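Local structure of esterase (Alcaligenes sp., 1QLW) at residues 115-120 / 128-133; 134-139 / 170-175; 225-230 / 311-316; 247-252 / 284-289. The protein hydrolyses carboxylic esters, probably through a serine-hydrolase mechanism, with an alpha/beta hydrolase fold. All blocks are in the same frame, centred on the assembly; numbering follows the deposited sequence.

Contact 1: 115-120 / 128-133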
loop_
_atom_site.group_PDB
_atom_site.type_symbol
_atom_site.label_atom_id
_atom_site.label_comp_id
_atom_site.label_asym_id
_atom_site.label_seq_id
_atom_site.Cartn_x
_atom_site.Cartn_y
_atom_site.Cartn_z
ATOM N N SER A 115 11.702 11.373 11.440
ATOM C CA SER A 115 12.618 11.912 12.443
ATOM C C SER A 115 12.526 13.428 12.556
ATOM O O SER A 115 12.605 13.929 13.686
ATOM C CB SER A 115 14.065 11.544 12.129
ATOM O OG SER A 115 14.261 10.157 12.216
ATOM N N ALA A 116 12.434 14.143 11.432
ATOM C CA ALA A 116 12.431 15.595 11.525
ATOM C C ALA A 116 11.172 16.123 12.183
ATOM O O ALA A 116 11.200 17.155 12.858
ATOM C CB ALA A 116 12.649 16.220 10.154
ATOM N N ILE A 117 10.036 15.445 11.960
ATOM C CA ILE A 117 8.802 15.876 12.606
ATOM C C ILE A 117 8.951 15.732 14.118
ATOM O O ILE A 117 8.670 16.676 14.864
ATOM C CB ILE A 117 7.597 15.086 12.062
ATOM C CG1 ILE A 117 7.434 15.335 10.565
ATOM C CG2 ILE A 117 6.339 15.494 12.815
ATOM C CD1 ILE A 117 6.569 14.312 9.871
ATOM N N ASN A 118 9.445 14.569 14.558
ATOM C CA ASN A 118 9.609 14.377 15.998
ATOM C C ASN A 118 10.646 15.335 16.573
ATOM O O ASN A 118 10.488 15.779 17.712
ATOM C CB ASN A 118 9.997 12.928 16.290
ATOM C CG ASN A 118 8.824 11.961 16.273
ATOM O OD1 ASN A 118 9.053 10.744 16.457
ATOM N ND2 ASN A 118 7.631 12.449 16.101
ATOM N N ALA A 119 11.712 15.663 15.825
ATOM C CA ALA A 119 12.706 16.591 16.347
ATOM C C ALA A 119 12.095 17.928 16.668
ATOM O O ALA A 119 12.442 18.593 17.661
ATOM C CB ALA A 119 13.866 16.757 15.382
ATOM N N VAL A 120 11.186 18.415 15.811
ATOM C CA VAL A 120 10.500 19.675 16.072
ATOM C C VAL A 120 9.561 19.536 17.254
ATOM O O VAL A 120 9.512 20.394 18.140
ATOM C CB VAL A 120 9.784 20.154 14.801
ATOM C CG1 VAL A 120 9.028 21.444 15.056
ATOM C CG2 VAL A 120 10.780 20.329 13.668
ATOM N N SER A 128 10.890 25.372 10.622
ATOM C CA SER A 128 11.339 25.475 9.243
ATOM C C SER A 128 12.005 24.204 8.740
ATOM O O SER A 128 12.137 24.015 7.537
ATOM C CB SER A 128 12.257 26.688 9.075
ATOM O OG SER A 128 13.281 26.678 10.054
ATOM N N SER A 129 12.430 23.324 9.652
ATOM C CA SER A 129 13.048 22.075 9.246
ATOM C C SER A 129 12.044 20.948 9.040
ATOM O O SER A 129 12.430 19.823 8.717
ATOM C CB SER A 129 14.114 21.634 10.243
ATOM O OG SER A 129 13.522 21.241 11.437
ATOM N N LEU A 130 10.751 21.210 9.228
ATOM C CA LEU A 130 9.756 20.175 8.923
ATOM C C LEU A 130 9.819 19.841 7.445
ATOM O O LEU A 130 10.119 20.697 6.601
ATOM C CB LEU A 130 8.368 20.688 9.278
ATOM C CG LEU A 130 8.099 20.771 10.783
ATOM C CD1 LEU A 130 6.847 21.581 11.062
ATOM C CD2 LEU A 130 8.006 19.395 11.419
ATOM N N PRO A 131 9.493 18.611 7.068
ATOM C CA PRO A 131 9.506 18.244 5.657
ATOM C C PRO A 131 8.524 19.043 4.835
ATOM O O PRO A 131 7.480 19.452 5.326
ATOM C CB PRO A 131 9.140 16.771 5.653
ATOM C CG PRO A 131 8.395 16.589 6.917
ATOM C CD PRO A 131 9.041 17.502 7.951
ATOM N N ASP A 132 8.838 19.216 3.558
ATOM C CA ASP A 132 7.959 19.822 2.578
ATOM C C ASP A 132 6.941 18.775 2.128
ATOM O O ASP A 132 7.291 17.820 1.428
ATOM C CB ASP A 132 8.804 20.286 1.390
ATOM C CG ASP A 132 7.959 20.903 0.303
ATOM O OD1 ASP A 132 6.888 21.454 0.591
ATOM O OD2 ASP A 132 8.433 20.857 -0.853
ATOM N N LEU A 133 5.699 18.940 2.530
ATOM C CA LEU A 133 4.610 18.011 2.277
ATOM C C LEU A 133 3.446 18.721 1.615
ATOM O O LEU A 133 3.218 19.911 1.907
ATOM C CB LEU A 133 4.095 17.428 3.613
ATOM C CG LEU A 133 5.150 16.819 4.522
ATOM C CD1 LEU A 133 4.517 16.326 5.805
ATOM C CD2 LEU A 133 5.868 15.692 3.817
#
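Leu-130 reaches from the loop onto helix 115-120 and touches three residues of it. Its CB only sets the course: with CG anti to the carbonyl carbon (chi1 -73°), the branched end comes nearer the helix than the start of the side chain does. CG lies 4.0 Å from Val-120 CG2. One carbon further, CD2 is the working tip, 3.7 Å from Val-120 CG2 and 3.8 Å from Ile-117 CA, so this one methyl touches a side chain and the helix backbone at once. Val-120 and Leu-130 cross at about a right angle. The CG2 branch of Val-120 also comes 3.7 Å from Ser-129 OG, but that hydroxyl spends its hydrogen bond on Pro-126 O. All of this belongs to the long excursion that leaves the hydrolase sheet after strand 99-103 and returns to it at strand 200-205, and here that excursion meets the second subunit: Val-120 packs on Leu-130 of the other copy, and Leu-130 O accepts a hydrogen bond from Lys-121 of the other copy. Further along, Ile-117 runs across the ring of Pro-131, its CG1 3.8 Å from Pro-131 CD, while CD1 passes Pro-131 CG at 4.2 Å. Ala-116 CB fills in nearby, 3.9 Å from Ser-129 O.

Contact 2: 134-139 / 170-175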
loop_
_atom_site.group_PDB
_atom_site.type_symbol
_atom_site.label_atom_id
_atom_site.label_comp_id
_atom_site.label_asym_id
_atom_site.label_seq_id
_atom_site.Cartn_x
_atom_site.Cartn_y
_atom_site.Cartn_z
ATOM N N PHE A 134 2.675 18.012 0.788
ATOM C CA PHE A 134 1.451 18.607 0.278
ATOM C C PHE A 134 0.416 17.517 0.073
ATOM O O PHE A 134 0.715 16.332 0.025
ATOM C CB PHE A 134 1.667 19.386 -1.019
ATOM C CG PHE A 134 2.038 18.550 -2.206
ATOM C CD1 PHE A 134 3.359 18.216 -2.453
ATOM C CD2 PHE A 134 1.079 18.129 -3.122
ATOM C CE1 PHE A 134 3.745 17.466 -3.549
ATOM C CE2 PHE A 134 1.453 17.380 -4.229
ATOM C CZ PHE A 134 2.772 17.042 -4.416
ATOM N N ALA A 135 -0.820 17.963 -0.074
ATOM C CA ALA A 135 -1.925 17.095 -0.468
ATOM C C ALA A 135 -2.765 17.902 -1.464
ATOM O O ALA A 135 -2.891 19.110 -1.297
ATOM C CB ALA A 135 -2.769 16.630 0.684
ATOM N N ALA A 136 -3.299 17.226 -2.460
ATOM C CA ALA A 136 -4.175 17.883 -3.429
ATOM C C ALA A 136 -5.614 17.751 -2.929
ATOM O O ALA A 136 -6.137 16.647 -2.756
ATOM C CB ALA A 136 -4.041 17.222 -4.795
ATOM N N GLY A 137 -6.229 18.888 -2.690
ATOM C CA GLY A 137 -7.631 18.907 -2.275
ATOM C C GLY A 137 -8.528 18.488 -3.442
ATOM O O GLY A 137 -8.129 18.504 -4.603
ATOM N N HIS A 138 -9.781 18.196 -3.108
ATOM C CA HIS A 138 -10.734 17.754 -4.121
ATOM C C HIS A 138 -10.893 18.793 -5.234
ATOM O O HIS A 138 -10.924 18.458 -6.419
ATOM C CB HIS A 138 -12.115 17.528 -3.512
ATOM C CG HIS A 138 -12.161 16.552 -2.390
ATOM N ND1 HIS A 138 -13.273 16.459 -1.579
ATOM C CD2 HIS A 138 -11.279 15.641 -1.907
ATOM C CE1 HIS A 138 -13.065 15.527 -0.671
ATOM N NE2 HIS A 138 -11.863 15.020 -0.837
ATOM N N GLU A 139 -10.988 20.043 -4.815
ATOM C CA GLU A 139 -11.247 21.130 -5.754
ATOM C C GLU A 139 -10.060 21.345 -6.680
ATOM O O GLU A 139 -10.218 21.527 -7.891
ATOM C CB GLU A 139 -11.610 22.397 -4.992
ATOM C CG GLU A 139 -12.715 22.229 -3.976
ATOM C CD GLU A 139 -12.310 21.772 -2.595
ATOM O OE1 GLU A 139 -11.192 21.286 -2.314
ATOM O OE2 GLU A 139 -13.174 21.908 -1.690
ATOM N N GLN A 170 -10.977 9.063 -1.885
ATOM C CA GLN A 170 -10.506 8.093 -0.920
ATOM C C GLN A 170 -9.106 7.577 -1.237
ATOM O O GLN A 170 -8.392 7.204 -0.296
ATOM C CB GLN A 170 -11.453 6.892 -0.825
ATOM C CG GLN A 170 -12.750 7.163 -0.103
ATOM C CD GLN A 170 -13.692 5.970 -0.180
ATOM O OE1 GLN A 170 -13.886 5.432 -1.279
ATOM N NE2 GLN A 170 -14.254 5.535 0.931
ATOM N N GLN A 171 -8.732 7.464 -2.516
ATOM C CA GLN A 171 -7.434 6.891 -2.832
ATOM C C GLN A 171 -6.312 7.919 -2.879
ATOM O O GLN A 171 -5.153 7.524 -3.086
ATOM C CB GLN A 171 -7.467 6.054 -4.100
ATOM C CG GLN A 171 -7.592 6.810 -5.411
ATOM C CD GLN A 171 -7.419 5.880 -6.595
ATOM O OE1 GLN A 171 -8.375 5.137 -6.960
ATOM N NE2 GLN A 171 -6.269 5.861 -7.192
ATOM N N MET A 172 -6.608 9.191 -2.689
ATOM C CA MET A 172 -5.592 10.240 -2.717
ATOM C C MET A 172 -4.966 10.397 -1.338
ATOM O O MET A 172 -5.639 10.264 -0.306
ATOM C CB MET A 172 -6.214 11.561 -3.191
ATOM C CG MET A 172 -6.681 11.418 -4.636
ATOM S SD MET A 172 -7.157 12.981 -5.412
ATOM C CE MET A 172 -5.542 13.760 -5.552
ATOM N N VAL A 173 -3.661 10.647 -1.341
ATOM C CA VAL A 173 -2.833 10.658 -0.137
ATOM C C VAL A 173 -1.865 11.823 -0.159
ATOM O O VAL A 173 -1.516 12.339 -1.231
ATOM C CB VAL A 173 -2.034 9.332 -0.019
ATOM C CG1 VAL A 173 -2.934 8.103 0.064
ATOM C CG2 VAL A 173 -1.043 9.156 -1.162
ATOM N N PRO A 174 -1.327 12.204 1.002
ATOM C CA PRO A 174 -0.251 13.193 1.040
ATOM C C PRO A 174 0.978 12.731 0.286
ATOM O O PRO A 174 1.300 11.546 0.216
ATOM C CB PRO A 174 0.044 13.349 2.532
ATOM C CG PRO A 174 -1.243 12.998 3.186
ATOM C CD PRO A 174 -1.810 11.860 2.365
ATOM N N ASP A 175 1.696 13.720 -0.216
ATOM C CA ASP A 175 2.844 13.516 -1.090
ATOM C C ASP A 175 4.085 14.122 -0.469
ATOM O O ASP A 175 4.094 15.304 -0.119
ATOM C CB ASP A 175 2.514 14.128 -2.450
ATOM C CG ASP A 175 3.399 13.635 -3.552
ATOM O OD1 ASP A 175 4.606 13.470 -3.306
ATOM O OD2 ASP A 175 2.874 13.429 -4.674
HETATM O O HOH W 1 -3.302 14.345 -2.223
#
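Phe-134 and Asp-175 grip each other by both backbone groups, a single antiparallel hydrogen-bonded bridge joining two loop segments of the insertion between strands 99-103 and 200-205, at the subunit interface. Asp-175 N gives the shorter bond, 2.8 Å to Phe-134 O, with the donor almost in line with the carbonyl; Phe-134 N returns one to Asp-175 O at 3.2 Å, in the carbonyl plane. The chains then part, and a water takes over: it accepts from Ala-136 N at 2.9 Å and donates to Val-173 O at 2.9 Å, bridging two backbones too far apart to bond directly.

The side chains of the bridged pair run alongside each other. Phe-134 has CG lodged between its backbone N and carbonyl carbon (chi1 67°), which swings the ring back over Asp-175. Asp-175 CB sits above one ring face, offset toward the rim and 3.5 Å from Phe-134 CZ, a CH-pi contact; the carboxylate continues past that rim, its plane 17° from the ring's. The ring also stacks with Tyr-39 of the second subunit. A leucine here has no ring to stack on that tyrosine or to cover Asp-175 CB, and would probably leave that side of the aspartate less closely packed. Beyond the water, Met-172, bent at its end, lays CE 3.8 Å from Ala-136 CB.

The carboxylate's partners lie outside both segments: Arg-107, in a salt bridge, and Leu-177 N for OD1, Gln-207 and Cys-72 N for OD2. So held, the buried acid is likely to stay ionised, and it ties the Cys-71/Cys-72 disulfide to the bridge.

Contact 3: 225-230 / 311-316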
loop_
_atom_site.group_PDB
_atom_site.type_symbol
_atom_site.label_atom_id
_atom_site.label_comp_id
_atom_site.label_asym_id
_atom_site.label_seq_id
_atom_site.Cartn_x
_atom_site.Cartn_y
_atom_site.Cartn_z
ATOM N N ALA A 225 11.282 -0.616 -22.977
ATOM C CA ALA A 225 10.480 0.413 -23.598
ATOM C C ALA A 225 9.919 1.297 -22.485
ATOM O O ALA A 225 9.891 0.871 -21.328
ATOM C CB ALA A 225 9.327 -0.173 -24.408
ATOM N N ILE A 226 9.499 2.498 -22.847
ATOM C CA ILE A 226 8.917 3.436 -21.897
ATOM C C ILE A 226 7.580 3.922 -22.428
ATOM O O ILE A 226 7.514 4.352 -23.577
ATOM C CB ILE A 226 9.852 4.629 -21.623
ATOM C CG1 ILE A 226 11.168 4.160 -21.013
ATOM C CG2 ILE A 226 9.157 5.700 -20.809
ATOM C CD1 ILE A 226 12.241 5.213 -20.965
ATOM N N VAL A 227 6.580 3.892 -21.557
ATOM C CA VAL A 227 5.276 4.468 -21.816
ATOM C C VAL A 227 5.034 5.529 -20.738
ATOM O O VAL A 227 5.137 5.195 -19.559
ATOM C CB VAL A 227 4.138 3.444 -21.820
ATOM C CG1 VAL A 227 2.787 4.110 -22.036
ATOM C CG2 VAL A 227 4.391 2.340 -22.841
ATOM N N SER A 228 4.754 6.763 -21.124
ATOM C CA SER A 228 4.539 7.821 -20.129
ATOM C C SER A 228 3.177 8.442 -20.408
ATOM O O SER A 228 2.969 8.990 -21.492
ATOM C CB SER A 228 5.713 8.793 -20.207
ATOM O OG SER A 228 5.745 9.800 -19.239
ATOM N N VAL A 229 2.282 8.365 -19.432
ATOM C CA VAL A 229 0.934 8.910 -19.532
ATOM C C VAL A 229 0.903 10.320 -18.957
ATOM O O VAL A 229 1.155 10.487 -17.748
ATOM C CB VAL A 229 -0.064 7.997 -18.804
ATOM C CG1 VAL A 229 -1.450 8.604 -18.904
ATOM C CG2 VAL A 229 -0.014 6.601 -19.399
ATOM N N GLU A 230 0.665 11.306 -19.811
ATOM C CA GLU A 230 0.577 12.699 -19.400
ATOM C C GLU A 230 1.652 13.098 -18.404
ATOM O O GLU A 230 1.365 13.510 -17.272
ATOM C CB GLU A 230 -0.806 13.067 -18.890
ATOM C CG GLU A 230 -1.843 12.952 -19.999
ATOM C CD GLU A 230 -3.128 13.677 -19.752
ATOM O OE1 GLU A 230 -3.352 14.223 -18.645
ATOM O OE2 GLU A 230 -3.957 13.703 -20.707
ATOM N N ASP A 311 -5.841 -0.901 -24.751
ATOM C CA ASP A 311 -5.574 -1.638 -25.979
ATOM C C ASP A 311 -4.651 -0.879 -26.909
ATOM O O ASP A 311 -3.800 -1.481 -27.553
ATOM C CB ASP A 311 -6.877 -1.970 -26.705
ATOM C CG ASP A 311 -7.587 -3.161 -26.115
ATOM O OD1 ASP A 311 -7.036 -3.835 -25.224
ATOM O OD2 ASP A 311 -8.718 -3.438 -26.565
ATOM N N LEU A 312 -4.802 0.438 -27.013
ATOM C CA LEU A 312 -3.897 1.230 -27.850
ATOM C C LEU A 312 -2.473 1.103 -27.342
ATOM O O LEU A 312 -1.530 0.986 -28.127
ATOM C CB LEU A 312 -4.355 2.678 -27.887
ATOM C CG LEU A 312 -5.616 2.944 -28.712
ATOM C CD1 LEU A 312 -6.198 4.302 -28.370
ATOM C CD2 LEU A 312 -5.310 2.866 -30.202
ATOM N N ILE A 313 -2.289 1.203 -26.029
ATOM C CA ILE A 313 -0.961 1.116 -25.436
ATOM C C ILE A 313 -0.378 -0.278 -25.608
ATOM O O ILE A 313 0.787 -0.432 -25.986
ATOM C CB ILE A 313 -1.033 1.529 -23.952
ATOM C CG1 ILE A 313 -1.345 3.033 -23.860
ATOM C CG2 ILE A 313 0.252 1.181 -23.230
ATOM C CD1 ILE A 313 -1.653 3.489 -22.442
ATOM N N LEU A 314 -1.171 -1.310 -25.337
ATOM C CA LEU A 314 -0.679 -2.680 -25.463
ATOM C C LEU A 314 -0.336 -3.040 -26.902
ATOM O O LEU A 314 0.638 -3.745 -27.161
ATOM C CB LEU A 314 -1.671 -3.676 -24.870
ATOM C CG LEU A 314 -1.908 -3.562 -23.366
ATOM C CD1 LEU A 314 -3.000 -4.523 -22.937
ATOM C CD2 LEU A 314 -0.624 -3.818 -22.585
ATOM N N ASP A 315 -1.124 -2.525 -27.847
ATOM C CA ASP A 315 -0.816 -2.733 -29.268
ATOM C C ASP A 315 0.552 -2.139 -29.584
ATOM O O ASP A 315 1.387 -2.754 -30.256
ATOM C CB ASP A 315 -1.878 -2.108 -30.165
ATOM C CG ASP A 315 -1.517 -2.113 -31.636
ATOM O OD1 ASP A 315 -1.632 -3.173 -32.285
ATOM O OD2 ASP A 315 -1.102 -1.057 -32.159
ATOM N N TRP A 316 0.824 -0.936 -29.083
ATOM C CA TRP A 316 2.117 -0.297 -29.283
ATOM C C TRP A 316 3.222 -1.103 -28.618
ATOM O O TRP A 316 4.272 -1.335 -29.230
ATOM C CB TRP A 316 2.083 1.148 -28.783
ATOM C CG TRP A 316 3.401 1.851 -28.972
ATOM C CD1 TRP A 316 3.781 2.600 -30.037
ATOM C CD2 TRP A 316 4.512 1.852 -28.073
ATOM N NE1 TRP A 316 5.057 3.069 -29.863
ATOM C CE2 TRP A 316 5.541 2.614 -28.671
ATOM C CE3 TRP A 316 4.733 1.282 -26.807
ATOM C CZ2 TRP A 316 6.767 2.809 -28.048
ATOM C CZ3 TRP A 316 5.957 1.487 -26.216
ATOM C CH2 TRP A 316 6.958 2.248 -26.827
#
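Trp-316 and Ile-313, one helical turn apart, press on the face of strand 225-229 that carries Ala-225 and Val-227. The aliphatic part is a branch-to-branch contact: Val-227 CG1 lies 4.1 Å from Ile-313 CG2. The aromatic part is larger. With CG anti to the backbone N (chi1 -180°), Trp-316 stretches its six-membered ring toward the strand, sliding past Val-227 in the opposite direction, so that CZ3 comes 3.8 Å from Val-227 CG2. Its far corner, CH2, meets Ala-225 CB at 4.2 Å and the backbone oxygen Ile-226 O at 3.9 Å, all approached obliquely. An alanine at Trp-316 is likely to open a gap above Ala-225 and leave Val-227 CG2 without its aromatic neighbour. Strand and helix run nearly antiparallel, at 161°, with their axes 10.6 Å apart, while Ile-226 turns to the other face, against helix 211-218. At the strand's end Glu-230 bonds to His-298, consistent with the acid-histidine pair of a catalytic triad. A helix near the C-terminus laid along the central strands in this way is a hallmark of the alpha/beta hydrolase fold.

Contact 4: 247-252 / 284-289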
loop_
_atom_site.group_PDB
_atom_site.type_symbol
_atom_site.label_atom_id
_atom_site.label_comp_id
_atom_site.label_asym_id
_atom_site.label_seq_id
_atom_site.Cartn_x
_atom_site.Cartn_y
_atom_site.Cartn_z
ATOM N N PRO A 247 12.371 2.313 -27.311
ATOM C CA PRO A 247 11.144 2.884 -27.883
ATOM C C PRO A 247 10.356 3.595 -26.794
ATOM O O PRO A 247 10.262 3.118 -25.659
ATOM C CB PRO A 247 10.418 1.696 -28.479
ATOM C CG PRO A 247 11.446 0.626 -28.639
ATOM C CD PRO A 247 12.423 0.852 -27.502
ATOM N N VAL A 248 9.747 4.718 -27.181
ATOM C CA VAL A 248 8.993 5.563 -26.274
ATOM C C VAL A 248 7.615 5.916 -26.811
ATOM O O VAL A 248 7.471 6.307 -27.959
ATOM C CB VAL A 248 9.744 6.891 -26.026
ATOM C CG1 VAL A 248 8.930 7.875 -25.205
ATOM C CG2 VAL A 248 11.119 6.656 -25.414
ATOM N N LEU A 249 6.622 5.775 -25.920
ATOM C CA LEU A 249 5.264 6.192 -26.192
ATOM C C LEU A 249 4.829 7.189 -25.124
ATOM O O LEU A 249 4.939 6.860 -23.939
ATOM C CB LEU A 249 4.309 4.992 -26.177
ATOM C CG LEU A 249 2.837 5.322 -26.411
ATOM C CD1 LEU A 249 2.590 5.840 -27.822
ATOM C CD2 LEU A 249 1.969 4.094 -26.160
ATOM N N VAL A 250 4.373 8.361 -25.528
ATOM C CA VAL A 250 3.839 9.359 -24.599
ATOM C C VAL A 250 2.369 9.517 -24.963
ATOM O O VAL A 250 2.049 9.716 -26.134
ATOM C CB VAL A 250 4.610 10.684 -24.670
ATOM C CG1 VAL A 250 3.935 11.749 -23.828
ATOM C CG2 VAL A 250 6.068 10.470 -24.266
ATOM N N VAL A 251 1.467 9.443 -23.984
ATOM C CA VAL A 251 0.034 9.453 -24.243
ATOM C C VAL A 251 -0.621 10.659 -23.581
ATOM O O VAL A 251 -0.417 10.906 -22.388
ATOM C CB VAL A 251 -0.640 8.169 -23.703
ATOM C CG1 VAL A 251 -2.104 8.131 -24.135
ATOM C CG2 VAL A 251 0.084 6.920 -24.169
ATOM N N PHE A 252 -1.426 11.393 -24.349
ATOM C CA PHE A 252 -2.193 12.518 -23.841
ATOM C C PHE A 252 -3.675 12.358 -24.164
ATOM O O PHE A 252 -4.047 11.859 -25.229
ATOM C CB PHE A 252 -1.717 13.882 -24.364
ATOM C CG PHE A 252 -0.528 14.418 -23.604
ATOM C CD1 PHE A 252 0.770 14.040 -23.877
ATOM C CD2 PHE A 252 -0.725 15.368 -22.606
ATOM C CE1 PHE A 252 1.838 14.558 -23.158
ATOM C CE2 PHE A 252 0.334 15.873 -21.873
ATOM C CZ PHE A 252 1.629 15.479 -22.151
ATOM N N GLN A 284 6.683 8.017 -30.184
ATOM C CA GLN A 284 5.361 8.391 -30.638
ATOM C C GLN A 284 4.658 9.184 -29.550
ATOM O O GLN A 284 4.689 8.792 -28.382
ATOM C CB GLN A 284 4.509 7.164 -30.981
ATOM C CG GLN A 284 3.078 7.449 -31.355
ATOM C CD GLN A 284 2.275 6.229 -31.752
ATOM O OE1 GLN A 284 2.811 5.226 -32.207
ATOM N NE2 GLN A 284 0.961 6.382 -31.612
ATOM N N LEU A 285 4.000 10.257 -29.959
ATOM C CA LEU A 285 3.117 10.995 -29.071
ATOM C C LEU A 285 1.698 10.645 -29.533
ATOM O O LEU A 285 1.281 11.046 -30.627
ATOM C CB LEU A 285 3.371 12.501 -29.074
ATOM C CG LEU A 285 2.762 13.130 -27.796
ATOM C CD1 LEU A 285 3.528 14.348 -27.353
ATOM C CD2 LEU A 285 1.273 13.364 -27.969
ATOM N N MET A 286 1.007 9.877 -28.716
ATOM C CA MET A 286 -0.357 9.486 -28.975
ATOM C C MET A 286 -1.314 10.465 -28.309
ATOM O O MET A 286 -1.429 10.462 -27.081
ATOM C CB MET A 286 -0.542 8.067 -28.440
ATOM C CG MET A 286 -1.946 7.526 -28.552
ATOM S SD MET A 286 -2.106 5.879 -27.851
ATOM C CE MET A 286 -1.217 4.901 -29.038
ATOM N N SER A 287 -1.946 11.301 -29.114
ATOM C CA SER A 287 -2.969 12.219 -28.644
ATOM C C SER A 287 -4.298 11.527 -28.939
ATOM O O SER A 287 -4.685 11.341 -30.097
ATOM C CB SER A 287 -2.823 13.569 -29.324
ATOM O OG SER A 287 -3.886 14.418 -29.057
ATOM N N LEU A 288 -5.023 11.135 -27.898
ATOM C CA LEU A 288 -6.239 10.351 -28.090
ATOM C C LEU A 288 -7.233 11.011 -29.007
ATOM O O LEU A 288 -7.803 10.291 -29.843
ATOM C CB LEU A 288 -6.777 9.922 -26.727
ATOM C CG LEU A 288 -5.859 8.943 -25.970
ATOM C CD1 LEU A 288 -6.360 8.777 -24.550
ATOM C CD2 LEU A 288 -5.780 7.606 -26.673
ATOM N N PRO A 289 -7.525 12.300 -28.906
ATOM C CA PRO A 289 -8.509 12.907 -29.803
ATOM C C PRO A 289 -8.190 12.751 -31.272
ATOM O O PRO A 289 -9.110 12.597 -32.094
ATOM C CB PRO A 289 -8.504 14.382 -29.399
ATOM C CG PRO A 289 -8.169 14.320 -27.933
ATOM C CD PRO A 289 -7.077 13.268 -27.891
#
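Leu-249 reaches across to Gln-284 and Met-286 by two torsions: CG anti to the backbone N, then a bend at chi2 (67°) that sends CD1 to the neighbouring strand. CD1 settles 3.9 Å from both Gln-284 CG and Met-286 CB. Gln-284, with CG anti to its own N and the chain extended beyond, runs its aliphatic carbons past that methyl. Met-286 starts out extended too and bends at chi3, bringing CE to 4.1 Å from Leu-249 CD1, while its sulfur passes near Val-251 CG1. This face of the two strands, that of Leu-249, Val-251, Gln-284 and Met-286, is the one on which Trp-316 of helix 306-319 packs.

The backbones form a regular parallel ladder in which residues of one strand bond to alternate residues of the other: Gln-284 N to Val-248 O, Val-250 N to Gln-284 O, Met-286 N to Val-250 O at 2.8 Å and Phe-252 N to Met-286 O. The strands are turned 21° against each other. They are the two strands of a beta-alpha-beta unit whose connecting helix, 263-278, covers the opposite face, with Leu-266 touching both Phe-252 and Leu-285, and they sit at the end of the hydrolase sheet's parallel run. On that face Phe-252 CD1 comes 4.2 Å from Leu-285 CD2, the two side chains crossing obliquely. Where the second strand gives way to a turn, Leu-288 N still bonds to Phe-252 O at 2.9 Å, nearly straight, and Leu-288 CG comes within 3.5 Å of the same oxygen.

Contacts 3 and 4 are one piece of core, centres 7 Å apart: strands 223-229 and 248-252 are neighbours, with Ser-228 N 2.8 Å from Leu-249 O, a probable hydrogen bond, and Trp-316 CZ2 packs 3.4 Å from Val-248 C. A second probable hydrogen bond, Glu-230 N to Val-251 O at 2.8 Å, joins them at the likely acid of the triad. Contacts 1 and 2 belong to the excursion between strands and both touch the second subunit; their centres lie 20 Å apart, and Leu-133 CB meets Asp-175 O at 4.3 Å. Contact 2 comes within about 13 Å of contact 3, nearest atoms, and contact 1 within about 19 Å, on the opposite side of the chain's centre.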